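BauA (Acinetobacter baumannii, PDB 6HCP) probably serves as a TonB-dependent outer-membrane receptor that takes ferric preacinetobactin, an iron-loaded siderophore, into the cell. Local coordinates at residues A[497-502]-A[549-554]; A[461-466]-A[505-510]. All coordinates share one frame; numbering follows the deposited sequence.

Interaction 1: residues A[497-502]-A[549-554]; sequences TASNPG and LPTFVS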
ATOM      1  N   THR A 497     -41.504 -11.238 -38.466  1.00 40.27           N
ATOM      2  CA  THR A 497     -41.259 -12.656 -38.737  1.00 37.55           C
ATOM      3  C   THR A 497     -42.177 -13.576 -37.916  1.00 43.57           C
ATOM      4  O   THR A 497     -42.201 -14.788 -38.142  1.00 37.66           O
ATOM      5  CB  THR A 497     -39.802 -13.017 -38.437  1.00 46.25           C
ATOM      6  OG1 THR A 497     -39.557 -12.593 -37.100  1.00 44.36           O
ATOM      7  CG2 THR A 497     -38.819 -12.347 -39.375  1.00 47.39           C
ATOM      8  N   ALA A 498     -42.951 -13.009 -36.982  1.00 37.73           N
ATOM      9  CA  ALA A 498     -43.762 -13.821 -36.058  1.00 33.56           C
ATOM     10  C   ALA A 498     -45.111 -14.187 -36.699  1.00 29.95           C
ATOM     11  O   ALA A 498     -45.513 -13.569 -37.660  1.00 39.59           O
ATOM     12  CB  ALA A 498     -43.956 -13.055 -34.771  1.00 39.63           C
ATOM     13  N   SER A 499     -45.806 -15.167 -36.118  1.00 38.06           N
ATOM     14  CA  SER A 499     -47.187 -15.495 -36.495  1.00 37.42           C
ATOM     15  C   SER A 499     -48.123 -14.333 -36.148  1.00 43.22           C
ATOM     16  O   SER A 499     -49.227 -14.235 -36.685  1.00 34.50           O
ATOM     17  CB  SER A 499     -47.632 -16.754 -35.825  1.00 38.57           C
ATOM     18  OG  SER A 499     -47.749 -16.582 -34.419  1.00 34.24           O
ATOM     19  N   ASN A 500     -47.722 -13.534 -35.148  1.00 37.50           N
ATOM     20  CA  ASN A 500     -48.530 -12.436 -34.621  1.00 33.75           C
ATOM     21  C   ASN A 500     -47.773 -11.138 -34.853  1.00 31.96           C
ATOM     22  O   ASN A 500     -47.491 -10.393 -33.902  1.00 31.27           O
ATOM     23  CB  ASN A 500     -48.862 -12.625 -33.136  1.00 31.95           C
ATOM     24  CG  ASN A 500     -47.649 -12.890 -32.261  1.00 38.01           C
ATOM     25  OD1 ASN A 500     -46.662 -13.489 -32.699  1.00 31.92           O
ATOM     26  ND2 ASN A 500     -47.771 -12.582 -30.974  1.00 32.97           N
ATOM     27  N   PRO A 501     -47.368 -10.844 -36.109  1.00 34.90           N
ATOM     28  CA  PRO A 501     -46.456  -9.734 -36.371  1.00 32.85           C
ATOM     29  C   PRO A 501     -47.034  -8.391 -35.912  1.00 36.40           C
ATOM     30  O   PRO A 501     -48.196  -8.110 -36.140  1.00 34.23           O
ATOM     31  CB  PRO A 501     -46.299  -9.751 -37.909  1.00 38.09           C
ATOM     32  CG  PRO A 501     -47.595 -10.341 -38.402  1.00 36.27           C
ATOM     33  CD  PRO A 501     -47.966 -11.370 -37.352  1.00 39.94           C
ATOM     34  N   GLY A 502     -46.217  -7.598 -35.224  1.00 32.06           N
ATOM     35  CA  GLY A 502     -46.559  -6.246 -34.856  1.00 33.94           C
ATOM     36  C   GLY A 502     -47.444  -6.170 -33.612  1.00 28.80           C
ATOM     37  O   GLY A 502     -47.750  -5.089 -33.168  1.00 30.60           O
ATOM     38  N   LEU A 549     -45.836 -20.569 -38.436  1.00 37.08           N
ATOM     39  CA  LEU A 549     -44.826 -19.561 -38.070  1.00 33.22           C
ATOM     40  C   LEU A 549     -44.608 -19.579 -36.559  1.00 38.88           C
ATOM     41  O   LEU A 549     -45.548 -19.787 -35.785  1.00 31.84           O
ATOM     42  CB  LEU A 549     -45.283 -18.179 -38.527  1.00 34.62           C
ATOM     43  CG  LEU A 549     -45.230 -17.888 -40.024  1.00 44.06           C
ATOM     44  CD1 LEU A 549     -46.040 -16.642 -40.333  1.00 42.00           C
ATOM     45  CD2 LEU A 549     -43.800 -17.728 -40.506  1.00 44.41           C
ATOM     46  N   PRO A 550     -43.384 -19.236 -36.093  1.00 36.84           N
ATOM     47  CA  PRO A 550     -43.130 -19.085 -34.657  1.00 36.83           C
ATOM     48  C   PRO A 550     -43.972 -17.926 -34.089  1.00 31.21           C
ATOM     49  O   PRO A 550     -44.222 -16.954 -34.789  1.00 36.80           O
ATOM     50  CB  PRO A 550     -41.626 -18.727 -34.610  1.00 41.47           C
ATOM     51  CG  PRO A 550     -41.422 -17.926 -35.899  1.00 37.83           C
ATOM     52  CD  PRO A 550     -42.316 -18.625 -36.910  1.00 38.22           C
ATOM     53  N   THR A 551     -44.388 -18.057 -32.826  1.00 33.38           N
ATOM     54  CA  THR A 551     -45.249 -17.088 -32.174  1.00 32.98           C
ATOM     55  C   THR A 551     -44.471 -16.342 -31.076  1.00 36.95           C
ATOM     56  O   THR A 551     -43.764 -16.953 -30.287  1.00 37.04           O
ATOM     57  CB  THR A 551     -46.488 -17.791 -31.609  1.00 38.07           C
ATOM     58  OG1 THR A 551     -47.077 -18.548 -32.675  1.00 38.41           O
ATOM     59  CG2 THR A 551     -47.487 -16.824 -31.002  1.00 39.18           C
ATOM     60  N   PHE A 552     -44.600 -15.017 -31.065  1.00 33.38           N
ATOM     61  CA  PHE A 552     -44.025 -14.147 -30.032  1.00 35.61           C
ATOM     62  C   PHE A 552     -44.889 -14.212 -28.767  1.00 36.51           C
ATOM     63  O   PHE A 552     -46.115 -14.002 -28.830  1.00 32.49           O
ATOM     64  CB  PHE A 552     -43.898 -12.730 -30.571  1.00 32.14           C
ATOM     65  CG  PHE A 552     -43.010 -11.811 -29.766  1.00 34.17           C
ATOM     66  CD1 PHE A 552     -41.634 -11.994 -29.753  1.00 33.80           C
ATOM     67  CD2 PHE A 552     -43.547 -10.765 -29.025  1.00 35.53           C
ATOM     68  CE1 PHE A 552     -40.818 -11.148 -29.025  1.00 34.35           C
ATOM     69  CE2 PHE A 552     -42.726  -9.912 -28.299  1.00 35.19           C
ATOM     70  CZ  PHE A 552     -41.360 -10.100 -28.307  1.00 39.02           C
ATOM     71  N   VAL A 553     -44.272 -14.615 -27.648  1.00 28.74           N
ATOM     72  CA  VAL A 553     -44.992 -14.916 -26.416  1.00 31.60           C
ATOM     73  C   VAL A 553     -44.375 -14.145 -25.242  1.00 35.34           C
ATOM     74  O   VAL A 553     -43.223 -13.742 -25.301  1.00 32.03           O
ATOM     75  CB  VAL A 553     -45.032 -16.426 -26.124  1.00 33.62           C
ATOM     76  CG1 VAL A 553     -45.846 -17.171 -27.161  1.00 37.80           C
ATOM     77  CG2 VAL A 553     -43.639 -17.029 -25.985  1.00 39.22           C
ATOM     78  N   SER A 554     -45.174 -13.964 -24.181  1.00 28.80           N
ATOM     79  CA  SER A 554     -44.766 -13.249 -22.958  1.00 27.50           C
ATOM     80  C   SER A 554     -44.645 -14.258 -21.815  1.00 30.97           C
ATOM     81  O   SER A 554     -44.837 -13.898 -20.674  1.00 50.34           O
ATOM     82  CB  SER A 554     -45.746 -12.146 -22.646  1.00 31.83           C
ATOM     83  OG  SER A 554     -47.051 -12.691 -22.485  1.00 31.47           O
TER

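Interaction 2: residues A[461-466]-A[505-510]; sequences KSATTP and FPPQKT. With EDO (1,2-ethanediol), chain Y.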
ATOM      1  N   LYS A 461     -51.139   1.103 -24.964  1.00 25.02           N
ATOM      2  CA  LYS A 461     -51.594  -0.073 -24.257  1.00 23.46           C
ATOM      3  C   LYS A 461     -51.702   0.287 -22.770  1.00 30.01           C
ATOM      4  O   LYS A 461     -51.057   1.221 -22.305  1.00 27.23           O
ATOM      5  CB  LYS A 461     -50.646  -1.263 -24.461  1.00 28.01           C
ATOM      6  CG  LYS A 461     -50.536  -1.766 -25.896  1.00 28.78           C
ATOM      7  CD  LYS A 461     -51.821  -2.362 -26.449  1.00 28.76           C
ATOM      8  CE  LYS A 461     -51.740  -2.540 -27.951  1.00 33.53           C
ATOM      9  NZ  LYS A 461     -52.970  -3.142 -28.500  1.00 32.66           N
ATOM     10  N   SER A 462     -52.479  -0.497 -22.025  1.00 27.61           N
ATOM     11  CA  SER A 462     -52.811  -0.162 -20.638  1.00 27.74           C
ATOM     12  C   SER A 462     -52.750  -1.430 -19.803  1.00 23.86           C
ATOM     13  O   SER A 462     -52.951  -2.560 -20.313  1.00 26.84           O
ATOM     14  CB  SER A 462     -54.188   0.482 -20.520  1.00 28.53           C
ATOM     15  OG  SER A 462     -54.222   1.706 -21.227  1.00 30.44           O
ATOM     16  N   ALA A 463     -52.634  -1.225 -18.489  1.00 25.19           N
ATOM     17  CA  ALA A 463     -52.810  -2.265 -17.520  1.00 25.42           C
ATOM     18  C   ALA A 463     -53.299  -1.655 -16.206  1.00 26.58           C
ATOM     19  O   ALA A 463     -53.046  -0.483 -15.925  1.00 27.58           O
ATOM     20  CB  ALA A 463     -51.518  -3.010 -17.319  1.00 30.74           C
ATOM     21  N   THR A 464     -53.867  -2.519 -15.368  1.00 26.45           N
ATOM     22  CA  THR A 464     -54.341  -2.138 -14.045  1.00 26.34           C
ATOM     23  C   THR A 464     -53.611  -2.985 -13.009  1.00 25.82           C
ATOM     24  O   THR A 464     -53.541  -4.202 -13.160  1.00 28.17           O
ATOM     25  CB  THR A 464     -55.860  -2.337 -13.908  1.00 26.29           C
ATOM     26  OG1 THR A 464     -56.495  -1.650 -14.984  1.00 28.29           O
ATOM     27  CG2 THR A 464     -56.392  -1.803 -12.601  1.00 28.37           C
ATOM     28  N   THR A 465     -53.008  -2.300 -12.016  1.00 25.89           N
ATOM     29  CA  THR A 465     -52.126  -2.912 -11.064  1.00 26.52           C
ATOM     30  C   THR A 465     -52.656  -2.668  -9.651  1.00 27.01           C
ATOM     31  O   THR A 465     -52.792  -1.535  -9.214  1.00 27.08           O
ATOM     32  CB  THR A 465     -50.683  -2.419 -11.265  1.00 29.30           C
ATOM     33  OG1 THR A 465     -49.862  -3.207 -10.415  1.00 29.98           O
ATOM     34  CG2 THR A 465     -50.480  -0.945 -10.999  1.00 28.75           C
ATOM     35  N   PRO A 466     -52.858  -3.725  -8.854  1.00 27.26           N
ATOM     36  CA  PRO A 466     -53.255  -3.554  -7.458  1.00 31.23           C
ATOM     37  C   PRO A 466     -52.042  -3.596  -6.518  1.00 32.75           C
ATOM     38  O   PRO A 466     -50.979  -4.082  -6.903  1.00 29.00           O
ATOM     39  CB  PRO A 466     -54.145  -4.777  -7.227  1.00 30.06           C
ATOM     40  CG  PRO A 466     -53.480  -5.854  -8.072  1.00 32.22           C
ATOM     41  CD  PRO A 466     -52.898  -5.130  -9.273  1.00 31.86           C
ATOM     42  N   PHE A 505     -47.546  -6.081 -26.730  1.00 25.05           N
ATOM     43  CA  PHE A 505     -48.024  -6.564 -25.459  1.00 27.74           C
ATOM     44  C   PHE A 505     -48.343  -5.388 -24.540  1.00 26.91           C
ATOM     45  O   PHE A 505     -47.818  -4.287 -24.703  1.00 25.96           O
ATOM     46  CB  PHE A 505     -47.035  -7.510 -24.780  1.00 27.53           C
ATOM     47  CG  PHE A 505     -46.879  -8.853 -25.445  1.00 30.99           C
ATOM     48  CD1 PHE A 505     -47.930  -9.435 -26.133  1.00 36.97           C
ATOM     49  CD2 PHE A 505     -45.652  -9.498 -25.456  1.00 35.30           C
ATOM     50  CE1 PHE A 505     -47.757 -10.633 -26.810  1.00 38.73           C
ATOM     51  CE2 PHE A 505     -45.507 -10.736 -26.057  1.00 37.16           C
ATOM     52  CZ  PHE A 505     -46.563 -11.308 -26.728  1.00 39.19           C
ATOM     53  N   PRO A 506     -49.339  -5.554 -23.642  1.00 29.52           N
ATOM     54  CA  PRO A 506     -49.635  -4.537 -22.639  1.00 26.36           C
ATOM     55  C   PRO A 506     -48.472  -4.446 -21.662  1.00 24.60           C
ATOM     56  O   PRO A 506     -47.669  -5.374 -21.589  1.00 26.87           O
ATOM     57  CB  PRO A 506     -50.895  -5.080 -21.956  1.00 27.26           C
ATOM     58  CG  PRO A 506     -50.742  -6.571 -22.068  1.00 31.11           C
ATOM     59  CD  PRO A 506     -50.115  -6.792 -23.430  1.00 31.23           C
ATOM     60  N   PRO A 507     -48.472  -3.445 -20.762  1.00 24.21           N
ATOM     61  CA  PRO A 507     -47.471  -3.390 -19.697  1.00 24.79           C
ATOM     62  C   PRO A 507     -47.426  -4.726 -18.960  1.00 25.90           C
ATOM     63  O   PRO A 507     -48.477  -5.321 -18.650  1.00 26.84           O
ATOM     64  CB  PRO A 507     -47.966  -2.224 -18.825  1.00 27.34           C
ATOM     65  CG  PRO A 507     -48.662  -1.313 -19.823  1.00 27.99           C
ATOM     66  CD  PRO A 507     -49.365  -2.275 -20.759  1.00 26.20           C
ATOM     67  N   GLN A 508     -46.208  -5.223 -18.752  1.00 23.48           N
ATOM     68  CA  GLN A 508     -45.933  -6.529 -18.211  1.00 25.51           C
ATOM     69  C   GLN A 508     -45.746  -6.444 -16.689  1.00 25.99           C
ATOM     70  O   GLN A 508     -45.035  -5.555 -16.187  1.00 24.32           O
ATOM     71  CB  GLN A 508     -44.675  -7.080 -18.885  1.00 25.98           C
ATOM     72  CG  GLN A 508     -44.842  -7.265 -20.389  1.00 27.86           C
ATOM     73  CD  GLN A 508     -45.758  -8.433 -20.655  1.00 24.87           C
ATOM     74  OE1 GLN A 508     -45.383  -9.582 -20.465  1.00 29.67           O
ATOM     75  NE2 GLN A 508     -46.945  -8.135 -21.179  1.00 28.37           N
ATOM     76  N   LYS A 509     -46.391  -7.367 -15.967  1.00 23.46           N
ATOM     77  CA  LYS A 509     -46.457  -7.301 -14.510  1.00 26.54           C
ATOM     78  C   LYS A 509     -45.367  -8.160 -13.865  1.00 24.07           C
ATOM     79  O   LYS A 509     -45.460  -9.395 -13.809  1.00 23.83           O
ATOM     80  CB  LYS A 509     -47.832  -7.725 -13.998  1.00 27.77           C
ATOM     81  CG  LYS A 509     -48.962  -6.802 -14.389  1.00 28.45           C
ATOM     82  CD  LYS A 509     -50.338  -7.360 -14.075  1.00 26.81           C
ATOM     83  CE  LYS A 509     -51.409  -6.319 -14.323  1.00 31.93           C
ATOM     84  NZ  LYS A 509     -52.767  -6.817 -13.968  1.00 35.10           N
ATOM     85  N   THR A 510     -44.417  -7.468 -13.228  1.00 22.70           N
ATOM     86  CA  THR A 510     -43.566  -8.046 -12.215  1.00 23.34           C
ATOM     87  C   THR A 510     -44.393  -8.130 -10.926  1.00 25.20           C
ATOM     88  O   THR A 510     -45.133  -7.204 -10.630  1.00 25.66           O
ATOM     89  CB  THR A 510     -42.303  -7.187 -12.042  1.00 23.31           C
ATOM     90  OG1 THR A 510     -41.507  -7.273 -13.230  1.00 24.81           O
ATOM     91  CG2 THR A 510     -41.490  -7.590 -10.833  1.00 25.40           C
TER
HETATM   92  C1  EDO Y 822     -52.591  -3.771 -32.265  1.00 61.61           C
HETATM   93  O1  EDO Y 822     -53.344  -2.954 -31.380  1.00 60.33           O
HETATM   94  C2  EDO Y 822     -51.179  -3.720 -31.732  1.00 33.74           C
HETATM   95  O2  EDO Y 822     -51.019  -4.815 -30.759  1.00 32.87           O
HETATM   96  O   HOH W   1     -54.184  -5.260 -16.312  1.00 32.49           O

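Interaction 1: residues A[497-502]-A[549-554]
The carboxamide of N500 lies alongside the backbone of F552 and meets both its polar atoms, a two-bond clamp on one residue of the strand. F552 N donates to N500 OD1 at 3.0 Å, arriving 19° off the carbonyl plane of the amide. In return N500 ND2 gives a hydrogen to F552 O at 3.1 Å, in the plane of that carbonyl and on a lone pair. With chi1 at 52°, CG sits between the backbone N and carbonyl carbon of N500, which turns the amide to the strand; ND2 also bonds E503, so three hydrogen bonds fix the rotation of the group.

One residue earlier, S499 grips the strand twice. Its backbone N donates to P550 O at 2.7 Å with an N-H...O angle of 153°, and the hydroxyls S499 OG and T551 OG1 approach to 2.7 Å. T551 OG1 is in addition bonded to K544 O. Apolar contact is thin: A498 CB stands 4.2 Å from F552 CB, and L549 CB touches S499 CB at 3.9 Å.

The paired bonds of the N500 amide to F552 N and O resemble those of a neighbouring strand, OD1 and ND2 taking the parts of a backbone carbonyl and amide. They pin the irregular loop between strands 478-489 and 508-520 to the beginning of strand 549-569, a loop-to-strand contact within the beta-barrel of a TonB-dependent receptor.

Interaction 2: residues A[461-466]-A[505-510]
In the beta-barrel of this TonB-dependent receptor, strand 461-473 and strand 508-520 both pair antiparallel with strand 478-489, and this contact joins the start of the first to the entry into the second. The touching parts run 24° apart, and side chains bridge them. Toward the start of strand 461-473 the contact is mostly apolar: A463 CB meets P507 CB at 3.9 Å, while the P507 ring makes van der Waals contact with the S462 peptide, its CD 3.6 Å from S462 C. P506 adds a similar contact, its CB 3.6 Å from S462 O. K461 CB lies 3.9 Å from P506 CA, but the lysine chain then bends at chi2 (-65°) and carries its amine away to a bound 1,2-ethanediol, probably from the crystallisation liquor; NZ reaches O1 of the diol at 2.9 Å and makes only a weak bond to O2.

Within 505-510, Q508 folds its amide back: NE2 donates to P506 O with an almost straight N-H...O angle of 179°, the acceptor lying in the amide plane, which ties the Q508 side chain back to the extended P506-P507 backbone.

K509 makes the polar link. Extended beyond CG, its chain passes E486 and L488 of the intervening strand 478-489 and brings NZ to strand 461-473. A water accepts hydrogens from both T464 N and K509 NZ, and K509 NZ itself donates to T464 O at 2.8 Å, nearly in line with the C=O bond.

How the interactions relate
Interaction 1 and interaction 2 have centres about 20 Å apart and touch directly, on the same side of the chain's centre. Their segments alternate along the chain: 461-466, 497-502, 505-510, 549-554. F505 of interaction 2 is the main bridge: its ring meets that of F552 with planes about 15° apart, and F505 CZ comes within 3.4 Å of F552 O, the carbonyl that interaction 1 uses as an acceptor. S554 CB also packs at 3.4 Å from Q508 OE1. The connection from strand 478-489 to strand 508-520 thus supplies both 497-502 and 505-507. Between them, I504 N bonds the 1,2-ethanediol held by K461, probably a crystallisation additive from which no function follows.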